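Local coordinates for ABC transporter substrate binding protein (Ribose) (Agrobacterium vitis S4, PDB 4WT7) that probably serves as the solute-binding component of an ABC transporter for carbohydrates and binds D-allitol, at residues A79-L84 with I92-G97; P104-A109 with I114-I119; Q144-I149 with P182-I187. All coordinates share one frame; numbering follows the deposited sequence.

Going from the N terminus, interaction 1 (79-84 with 92-97) closes the short loop between helix 74-87 and strand 91-95. Interaction 2 (104-109 with 114-119) does the same for helix 99-111 and strand 116-119. The two follow in series and touch, because strands 91-95 and 116-119 are neighbours in one parallel sheet; their centres lie 8 Å apart. Interaction 3 (144-149 with 182-187) comes later and closes a longer loop, bringing helix 134-148 to edge strand 184-186 of the second sheet. Its nearest atoms are about 21 Å from interaction 1, across the centre of the chain. None of the three loops nests or crosses.

Interaction 1. Residues A79-L84 with I92-G97. With X9X (D-allitol), chain C.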
loop_
_atom_site.group_PDB
_atom_site.type_symbol
_atom_site.label_atom_id
_atom_site.label_comp_id
_atom_site.label_asym_id
_atom_site.label_seq_id
_atom_site.Cartn_x
_atom_site.Cartn_y
_atom_site.Cartn_z
ATOM N N ALA A 79 -7.015 -15.014 -14.007
ATOM C CA ALA A 79 -6.913 -16.402 -14.404
ATOM C C ALA A 79 -6.539 -17.266 -13.220
ATOM O O ALA A 79 -7.000 -18.399 -13.117
ATOM C CB ALA A 79 -5.921 -16.579 -15.535
ATOM N N GLN A 80 -5.689 -16.756 -12.333
ATOM C CA GLN A 80 -5.309 -17.528 -11.145
ATOM C C GLN A 80 -6.430 -17.609 -10.104
ATOM O O GLN A 80 -6.569 -18.623 -9.400
ATOM C CB GLN A 80 -3.998 -17.006 -10.549
ATOM C CG GLN A 80 -4.091 -15.634 -9.807
ATOM C CD GLN A 80 -2.721 -15.078 -9.472
ATOM O OE1 GLN A 80 -1.786 -15.320 -10.198
ATOM N NE2 GLN A 80 -2.605 -14.328 -8.375
ATOM N N LEU A 81 -7.237 -16.569 -9.972
ATOM C CA LEU A 81 -8.416 -16.687 -9.098
ATOM C C LEU A 81 -9.405 -17.719 -9.612
ATOM O O LEU A 81 -10.027 -18.443 -8.821
ATOM C CB LEU A 81 -9.098 -15.348 -8.904
ATOM C CG LEU A 81 -8.283 -14.382 -8.049
ATOM C CD1 LEU A 81 -8.720 -12.961 -8.305
ATOM C CD2 LEU A 81 -8.445 -14.758 -6.586
ATOM N N GLN A 82 -9.576 -17.793 -10.926
ATOM C CA GLN A 82 -10.485 -18.776 -11.490
ATOM C C GLN A 82 -10.011 -20.164 -11.162
ATOM O O GLN A 82 -10.785 -21.017 -10.761
ATOM C CB GLN A 82 -10.598 -18.600 -12.998
ATOM C CG GLN A 82 -11.512 -17.469 -13.305
ATOM C CD GLN A 82 -11.404 -16.959 -14.736
ATOM O OE1 GLN A 82 -10.442 -17.238 -15.465
ATOM N NE2 GLN A 82 -12.397 -16.185 -15.130
ATOM N N THR A 83 -8.712 -20.368 -11.275
ATOM C CA THR A 83 -8.163 -21.663 -10.983
ATOM C C THR A 83 -8.311 -21.970 -9.482
ATOM O O THR A 83 -8.644 -23.090 -9.137
ATOM C CB THR A 83 -6.675 -21.767 -11.361
ATOM O OG1 THR A 83 -6.527 -21.686 -12.792
ATOM C CG2 THR A 83 -6.090 -23.058 -10.826
ATOM N N LEU A 84 -8.025 -21.008 -8.605
ATOM C CA LEU A 84 -8.234 -21.242 -7.170
ATOM C C LEU A 84 -9.696 -21.618 -6.896
ATOM O O LEU A 84 -9.986 -22.495 -6.076
ATOM C CB LEU A 84 -7.862 -20.023 -6.356
ATOM C CG LEU A 84 -6.373 -19.738 -6.182
ATOM C CD1 LEU A 84 -6.203 -18.450 -5.334
ATOM C CD2 LEU A 84 -5.643 -20.932 -5.560
ATOM N N ILE A 92 -10.026 -18.402 0.328
ATOM C CA ILE A 92 -9.093 -17.693 -0.532
ATOM C C ILE A 92 -8.764 -16.337 0.091
ATOM O O ILE A 92 -9.669 -15.648 0.577
ATOM C CB ILE A 92 -9.710 -17.478 -1.918
ATOM C CG1 ILE A 92 -9.889 -18.821 -2.616
ATOM C CG2 ILE A 92 -8.870 -16.534 -2.752
ATOM C CD1 ILE A 92 -10.671 -18.759 -3.935
ATOM N N VAL A 93 -7.484 -15.943 0.096
ATOM C CA VAL A 93 -7.124 -14.602 0.566
ATOM C C VAL A 93 -6.525 -13.854 -0.605
ATOM O O VAL A 93 -5.583 -14.335 -1.246
ATOM C CB VAL A 93 -6.059 -14.579 1.733
ATOM C CG1 VAL A 93 -6.012 -13.190 2.358
ATOM C CG2 VAL A 93 -6.370 -15.595 2.784
ATOM N N GLN A 94 -7.064 -12.681 -0.886
ATOM C CA GLN A 94 -6.582 -11.872 -2.000
ATOM C C GLN A 94 -5.867 -10.642 -1.494
ATOM O O GLN A 94 -6.402 -9.856 -0.709
ATOM C CB GLN A 94 -7.742 -11.472 -2.922
ATOM C CG GLN A 94 -7.384 -10.445 -3.981
ATOM C CD GLN A 94 -6.319 -10.967 -4.910
ATOM O OE1 GLN A 94 -6.301 -12.161 -5.249
ATOM N NE2 GLN A 94 -5.432 -10.088 -5.345
ATOM N N LEU A 95 -4.650 -10.482 -1.970
ATOM C CA LEU A 95 -3.791 -9.382 -1.556
ATOM C C LEU A 95 -3.666 -8.335 -2.683
ATOM O O LEU A 95 -3.097 -8.600 -3.745
ATOM C CB LEU A 95 -2.403 -9.920 -1.158
ATOM C CG LEU A 95 -1.286 -8.896 -0.966
ATOM C CD1 LEU A 95 -1.600 -7.955 0.178
ATOM C CD2 LEU A 95 0.031 -9.594 -0.725
ATOM N N LEU A 96 -4.183 -7.142 -2.409
ATOM C CA LEU A 96 -4.079 -6.006 -3.311
ATOM C C LEU A 96 -4.782 -6.281 -4.631
ATOM O O LEU A 96 -5.525 -7.270 -4.789
ATOM C CB LEU A 96 -2.603 -5.575 -3.488
ATOM C CG LEU A 96 -2.054 -4.838 -2.257
ATOM C CD1 LEU A 96 -0.499 -4.706 -2.202
ATOM C CD2 LEU A 96 -2.724 -3.488 -2.149
ATOM N N GLY A 97 -4.578 -5.381 -5.569
ATOM C CA GLY A 97 -5.259 -5.453 -6.831
ATOM C C GLY A 97 -6.273 -4.336 -6.923
ATOM O O GLY A 97 -6.724 -3.774 -5.894
HETATM O OAA X9X C . -1.180 -0.737 -4.952
HETATM C CAG X9X C . 0.085 -0.205 -4.793
HETATM C CAI X9X C . 0.644 -0.096 -3.412
HETATM O OAC X9X C . 0.008 0.912 -2.664
HETATM C CAK X9X C . 0.684 -1.434 -2.734
HETATM O OAE X9X C . 1.348 -2.268 -3.602
HETATM C CAL X9X C . 1.521 -1.396 -1.453
HETATM O OAF X9X C . 2.804 -0.933 -1.702
HETATM C CAJ X9X C . 0.910 -0.703 -0.253
HETATM O OAD X9X C . 1.051 0.676 -0.264
HETATM C CAH X9X C . -0.524 -1.075 0.062
HETATM O OAB X9X C . -0.885 -0.995 1.424
#
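Both ends of the Gln94 amide are engaged, and its oxygen also meets Leu81 across the contact. Gln94 NE2 donates to the backbone O of Leu96 over 2.9 Å with an N-H...O angle of 170°. The acceptor lies in the amide plane of Gln94, while the donor stands above the plane of the Leu96 carbonyl. OE1 is hydrogen-bonded to Ser38 OG of strand 34-39, a hydroxyl that Gln80 NE2 of the helix also reaches. These bonds should fix the rotation of the amide. The Gln94 chain leaves with CG anti to the backbone N (chi1 171°) and bends at chi2, which carries the amide forward toward the end of the strand and the carbonyl of Leu96.

The Leu81 side chain crosses that of Gln94 at about a right angle, and its CD2 methyl lies 3.6 Å from Gln94 OE1. The same methyl approaches Ile92 CG2 at 4.2 Å, so one branch spans two strand residues whose side chains emerge on the same side of the sheet. One helical turn on, Leu84 engages through both stem and tip: CB is 3.9 Å from Ile92 CD1, and CD1 of Leu84 is 4.2 Å from Ile92 CG2. Ile92 thus meets Leu84 with both its branches.

Helix 79-84 and strand 92-95 run nearly antiparallel, at 168°, with their axes 10.6 Å apart at closest approach. Beyond the strand, Leu96 turns its methyls to D-allitol; CD1 is 3.4 Å from the ligand's OAE and CD2 is 3.9 Å from CAH. Asp47 and Asp120 are among the residues that hydrogen-bond the sugar alcohol. A helix packed on the following parallel strand, with ligand-binding residues just past the strand's C-terminal end, is typical of the alpha/beta lobes of periplasmic binding proteins.

Interaction 2. Residues P104-A109 with I114-I119; sequences PWLKRA and IPVLTI
Helix 104-109 and strand 116-119 run roughly antiparallel, at 148°, and approach to 9.4 Å between axes; the turn joining them is spanned by a backbone hydrogen bond from Ile114 N to Ala109 O, 3.0 Å long. The donor lies above the plane of the Ala109 carbonyl, 35° out of it. CB of Ile114 also sits against this oxygen at 3.4 Å, placing the carbonyl beside the branch point of the isoleucine.

Ala109 provides the tightest apolar contact: its methyl meets CG2 of Val116 at 3.7 Å. With CG1 anti to its backbone N (chi1 167°), Val116 spreads its two methyls along the helix, CG2 to Ala109 and CG1 to Leu106 CD2 at 4.2 Å. The side chains of Leu106 and Val116 cross at about a right angle. The other branch of Leu106 extends farther along the strand, where CD1 meets Thr118 CG2 at 4.2 Å. Thr118 thereby presents its methyl to the helix, while OG1 is hydrogen-bonded to Val121 O and Ser126 OG.

The pair forms the second half of the beta-alpha-beta unit made by strand 91-95, helix 99-111 and strand 116-119. Leu106 and Ile114 also touch Gln94 and Ile92 of the first strand, Ala109 leans on Ile85 of helix 74-87, and helix 275-290 packs against Leu117 and Ile119 of the strand.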
loop_
_atom_site.group_PDB
_atom_site.type_symbol
_atom_site.label_atom_id
_atom_site.label_comp_id
_atom_site.label_asym_id
_atom_site.label_seq_id
_atom_site.Cartn_x
_atom_site.Cartn_y
_atom_site.Cartn_z
ATOM N N PRO A 104 -15.400 -9.134 -9.440
ATOM C CA PRO A 104 -16.276 -10.197 -9.963
ATOM C C PRO A 104 -15.823 -11.600 -9.562
ATOM O O PRO A 104 -16.632 -12.551 -9.431
ATOM C CB PRO A 104 -16.164 -10.016 -11.483
ATOM C CG PRO A 104 -15.972 -8.490 -11.644
ATOM C CD PRO A 104 -15.073 -8.113 -10.459
ATOM N N TRP A 105 -14.521 -11.740 -9.337
ATOM C CA TRP A 105 -13.992 -13.059 -9.061
ATOM C C TRP A 105 -14.081 -13.376 -7.594
ATOM O O TRP A 105 -14.307 -14.521 -7.223
ATOM C CB TRP A 105 -12.585 -13.186 -9.637
ATOM C CG TRP A 105 -12.726 -12.931 -11.066
ATOM C CD1 TRP A 105 -12.305 -11.836 -11.764
ATOM C CD2 TRP A 105 -13.465 -13.740 -11.985
ATOM N NE1 TRP A 105 -12.689 -11.948 -13.087
ATOM C CE2 TRP A 105 -13.415 -13.102 -13.239
ATOM C CE3 TRP A 105 -14.160 -14.940 -11.861
ATOM C CZ2 TRP A 105 -14.019 -13.644 -14.375
ATOM C CZ3 TRP A 105 -14.764 -15.473 -12.984
ATOM C CH2 TRP A 105 -14.699 -14.812 -14.229
ATOM N N LEU A 106 -13.919 -12.368 -6.763
ATOM C CA LEU A 106 -14.146 -12.556 -5.347
ATOM C C LEU A 106 -15.644 -12.930 -5.155
ATOM O O LEU A 106 -15.986 -13.792 -4.329
ATOM C CB LEU A 106 -13.848 -11.276 -4.599
ATOM C CG LEU A 106 -12.428 -10.695 -4.724
ATOM C CD1 LEU A 106 -12.288 -9.501 -3.796
ATOM C CD2 LEU A 106 -11.372 -11.709 -4.467
ATOM N N LYS A 107 -16.526 -12.293 -5.916
ATOM C CA LYS A 107 -17.960 -12.630 -5.815
ATOM C C LYS A 107 -18.210 -14.099 -6.235
ATOM O O LYS A 107 -18.885 -14.859 -5.528
ATOM C CB LYS A 107 -18.827 -11.672 -6.661
ATOM C CG LYS A 107 -20.348 -11.998 -6.617
ATOM C CD LYS A 107 -21.159 -11.034 -7.518
ATOM C CE LYS A 107 -22.671 -11.073 -7.165
ATOM N NZ LYS A 107 -23.175 -12.480 -7.294
ATOM N N ARG A 108 -17.633 -14.486 -7.365
ATOM C CA ARG A 108 -17.763 -15.825 -7.881
ATOM C C ARG A 108 -17.292 -16.836 -6.842
ATOM O O ARG A 108 -17.900 -17.865 -6.647
ATOM C CB ARG A 108 -16.944 -15.931 -9.183
ATOM C CG ARG A 108 -16.929 -17.282 -9.823
ATOM C CD ARG A 108 -18.319 -17.699 -10.336
ATOM N NE ARG A 108 -18.757 -16.922 -11.506
ATOM C CZ ARG A 108 -18.419 -17.205 -12.766
ATOM N NH1 ARG A 108 -17.643 -18.249 -13.053
ATOM N NH2 ARG A 108 -18.873 -16.452 -13.751
ATOM N N ALA A 109 -16.210 -16.525 -6.146
ATOM C CA ALA A 109 -15.664 -17.447 -5.147
ATOM C C ALA A 109 -16.699 -17.656 -4.004
ATOM O O ALA A 109 -17.059 -18.782 -3.642
ATOM C CB ALA A 109 -14.366 -16.890 -4.607
ATOM N N ILE A 114 -16.995 -20.481 -1.220
ATOM C CA ILE A 114 -15.643 -20.300 -0.689
ATOM C C ILE A 114 -15.525 -18.987 0.053
ATOM O O ILE A 114 -15.680 -17.918 -0.538
ATOM C CB ILE A 114 -14.584 -20.308 -1.837
ATOM C CG1 ILE A 114 -14.711 -21.586 -2.670
ATOM C CG2 ILE A 114 -13.154 -20.218 -1.304
ATOM C CD1 ILE A 114 -14.037 -21.456 -4.018
ATOM N N PRO A 115 -15.219 -19.065 1.357
ATOM C CA PRO A 115 -14.904 -17.904 2.173
ATOM C C PRO A 115 -13.742 -17.090 1.549
ATOM O O PRO A 115 -12.686 -17.656 1.196
ATOM C CB PRO A 115 -14.440 -18.520 3.492
ATOM C CG PRO A 115 -15.032 -19.834 3.528
ATOM C CD PRO A 115 -15.092 -20.314 2.120
ATOM N N VAL A 116 -13.949 -15.777 1.445
ATOM C CA VAL A 116 -12.953 -14.869 0.913
ATOM C C VAL A 116 -12.556 -13.879 1.977
ATOM O O VAL A 116 -13.417 -13.285 2.618
ATOM C CB VAL A 116 -13.539 -14.103 -0.292
ATOM C CG1 VAL A 116 -12.638 -12.923 -0.683
ATOM C CG2 VAL A 116 -13.746 -15.063 -1.427
ATOM N N LEU A 117 -11.251 -13.750 2.211
ATOM C CA LEU A 117 -10.701 -12.641 2.976
ATOM C C LEU A 117 -9.745 -11.837 2.109
ATOM O O LEU A 117 -9.263 -12.315 1.089
ATOM C CB LEU A 117 -9.949 -13.131 4.228
ATOM C CG LEU A 117 -10.850 -13.638 5.357
ATOM C CD1 LEU A 117 -11.459 -15.020 4.977
ATOM C CD2 LEU A 117 -10.095 -13.696 6.688
ATOM N N THR A 118 -9.468 -10.605 2.500
ATOM C CA THR A 118 -8.537 -9.802 1.727
ATOM C C THR A 118 -7.492 -9.074 2.579
ATOM O O THR A 118 -7.615 -8.951 3.790
ATOM C CB THR A 118 -9.284 -8.766 0.886
ATOM O OG1 THR A 118 -10.141 -8.012 1.740
ATOM C CG2 THR A 118 -10.131 -9.419 -0.205
ATOM N N ILE A 119 -6.462 -8.599 1.899
ATOM C CA ILE A 119 -5.531 -7.606 2.429
ATOM C C ILE A 119 -5.525 -6.418 1.467
ATOM O O ILE A 119 -5.272 -6.573 0.269
ATOM C CB ILE A 119 -4.121 -8.194 2.610
ATOM C CG1 ILE A 119 -4.197 -9.375 3.585
ATOM C CG2 ILE A 119 -3.133 -7.103 3.095
ATOM C CD1 ILE A 119 -3.038 -10.289 3.540
#

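Interaction 3. Residues Q144-I149 with P182-I187; sequences QLVSDI and PKVKII
Apolar contacts alone join the two segments, and Val184 is the residue on which Ile149 and Val146 converge. CD1 of Ile149, at the end of its longer branch, reaches CG1 of Val184 at 4.1 Å. The route there follows from the first torsion: CG1 of Ile149 stands between the backbone N and the carbonyl carbon (chi1 69°), and the chain then extends to bring CD1 obliquely across the valine. CG2 of Val184 lies between the two partners, against Val146 CG2 at 4.2 Å and also close to Ile149 CD1.

Hydrogen bonds lie within the helical segment or lead outside the pair. Ile149 N binds Leu145 O at 3.0 Å, continuing the helical backbone pattern into the residue where helical angles are lost. On the helix, Gln144 NE2 donates to Asp148 OD1 over 3.2 Å; the bond is nearly straight (166°) and approaches from above the carboxylate plane. Asp148 OD2 binds Tyr248 OH, and the backbone O of Ile149 binds Lys220 NZ.

Strand 184-186 is an edge strand beside 153-158, and Ile178 of helix 165-178 touches both Val146 and Val184. With no hydrogen bond crossing between the segments, this small interface of 123 Å² rests on the burial of branched aliphatic side chains, an association that would owe more to exclusion of water than to directional bonds.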
loop_
_atom_site.group_PDB
_atom_site.type_symbol
_atom_site.label_atom_id
_atom_site.label_comp_id
_atom_site.label_asym_id
_atom_site.label_seq_id
_atom_site.Cartn_x
_atom_site.Cartn_y
_atom_site.Cartn_z
ATOM N N GLN A 144 1.171 16.410 7.959
ATOM C CA GLN A 144 2.613 16.564 8.023
ATOM C C GLN A 144 3.069 17.397 6.829
ATOM O O GLN A 144 3.856 18.332 6.967
ATOM C CB GLN A 144 3.304 15.206 8.023
ATOM C CG GLN A 144 4.841 15.317 8.040
ATOM C CD GLN A 144 5.373 15.368 9.443
ATOM O OE1 GLN A 144 5.136 14.453 10.222
ATOM N NE2 GLN A 144 6.078 16.436 9.787
ATOM N N LEU A 145 2.565 17.043 5.656
ATOM C CA LEU A 145 2.923 17.722 4.426
ATOM C C LEU A 145 2.606 19.214 4.559
ATOM O O LEU A 145 3.471 20.063 4.339
ATOM C CB LEU A 145 2.219 17.077 3.210
ATOM C CG LEU A 145 2.589 17.673 1.827
ATOM C CD1 LEU A 145 2.330 16.710 0.682
ATOM C CD2 LEU A 145 1.806 18.934 1.559
ATOM N N VAL A 146 1.371 19.530 4.950
ATOM C CA VAL A 146 0.901 20.913 5.060
ATOM C C VAL A 146 1.741 21.710 6.073
ATOM O O VAL A 146 2.301 22.785 5.752
ATOM C CB VAL A 146 -0.615 20.962 5.419
ATOM C CG1 VAL A 146 -1.030 22.350 5.909
ATOM C CG2 VAL A 146 -1.461 20.558 4.209
ATOM N N SER A 147 1.836 21.193 7.290
ATOM C CA SER A 147 2.726 21.800 8.290
ATOM C C SER A 147 4.130 22.050 7.688
ATOM O O SER A 147 4.640 23.165 7.729
ATOM C CB SER A 147 2.764 20.941 9.561
ATOM O OG SER A 147 3.836 21.292 10.425
ATOM N N ASP A 148 4.702 21.037 7.049
ATOM C CA ASP A 148 6.048 21.127 6.502
ATOM C C ASP A 148 6.237 22.259 5.491
ATOM O O ASP A 148 7.344 22.835 5.379
ATOM C CB ASP A 148 6.421 19.826 5.795
ATOM C CG ASP A 148 6.955 18.736 6.736
ATOM O OD1 ASP A 148 7.011 18.916 7.968
ATOM O OD2 ASP A 148 7.304 17.663 6.208
ATOM N N ILE A 149 5.210 22.528 4.693
ATOM C CA ILE A 149 5.342 23.534 3.643
ATOM C C ILE A 149 4.731 24.872 4.046
ATOM O O ILE A 149 4.566 25.751 3.215
ATOM C CB ILE A 149 4.756 23.101 2.267
ATOM C CG1 ILE A 149 3.228 23.005 2.306
ATOM C CG2 ILE A 149 5.392 21.803 1.767
ATOM C CD1 ILE A 149 2.644 22.874 0.919
ATOM N N PRO A 182 -6.285 26.198 1.761
ATOM C CA PRO A 182 -6.513 26.434 0.329
ATOM C C PRO A 182 -5.373 27.157 -0.412
ATOM O O PRO A 182 -5.489 27.327 -1.622
ATOM C CB PRO A 182 -7.785 27.280 0.318
ATOM C CG PRO A 182 -7.745 28.012 1.625
ATOM C CD PRO A 182 -7.102 27.082 2.608
ATOM N N LYS A 183 -4.298 27.543 0.277
ATOM C CA LYS A 183 -3.088 28.009 -0.402
ATOM C C LYS A 183 -2.214 26.830 -0.831
ATOM O O LYS A 183 -1.179 27.011 -1.469
ATOM C CB LYS A 183 -2.288 28.938 0.495
ATOM C CG LYS A 183 -3.047 30.148 0.957
ATOM C CD LYS A 183 -2.123 31.232 1.418
ATOM C CE LYS A 183 -2.817 32.128 2.403
ATOM N NZ LYS A 183 -1.877 33.150 2.945
ATOM N N VAL A 184 -2.624 25.626 -0.437
ATOM C CA VAL A 184 -2.010 24.384 -0.898
ATOM C C VAL A 184 -2.757 23.858 -2.119
ATOM O O VAL A 184 -3.982 23.668 -2.093
ATOM C CB VAL A 184 -2.031 23.292 0.192
ATOM C CG1 VAL A 184 -1.233 22.107 -0.256
ATOM C CG2 VAL A 184 -1.457 23.837 1.511
ATOM N N LYS A 185 -2.025 23.627 -3.193
ATOM C CA LYS A 185 -2.647 23.242 -4.456
ATOM C C LYS A 185 -1.944 22.046 -5.023
ATOM O O LYS A 185 -0.705 21.942 -4.976
ATOM C CB LYS A 185 -2.509 24.361 -5.504
ATOM C CG LYS A 185 -2.657 25.768 -4.978
ATOM C CD LYS A 185 -4.035 25.986 -4.372
ATOM C CE LYS A 185 -4.722 27.227 -4.966
ATOM N NZ LYS A 185 -3.922 28.474 -4.747
ATOM N N ILE A 186 -2.735 21.177 -5.615
ATOM C CA ILE A 186 -2.220 20.051 -6.350
ATOM C C ILE A 186 -2.024 20.513 -7.787
ATOM O O ILE A 186 -2.941 21.060 -8.436
ATOM C CB ILE A 186 -3.196 18.846 -6.295
ATOM C CG1 ILE A 186 -3.409 18.394 -4.849
ATOM C CG2 ILE A 186 -2.686 17.690 -7.156
ATOM C CD1 ILE A 186 -4.427 17.253 -4.725
ATOM N N ILE A 187 -0.807 20.318 -8.271
ATOM C CA ILE A 187 -0.449 20.734 -9.609
ATOM C C ILE A 187 -1.177 19.900 -10.641
ATOM O O ILE A 187 -1.276 18.684 -10.522
ATOM C CB ILE A 187 1.021 20.602 -9.835
ATOM C CG1 ILE A 187 1.756 21.609 -8.945
ATOM C CG2 ILE A 187 1.351 20.826 -11.289
ATOM C CD1 ILE A 187 3.212 21.711 -9.259
#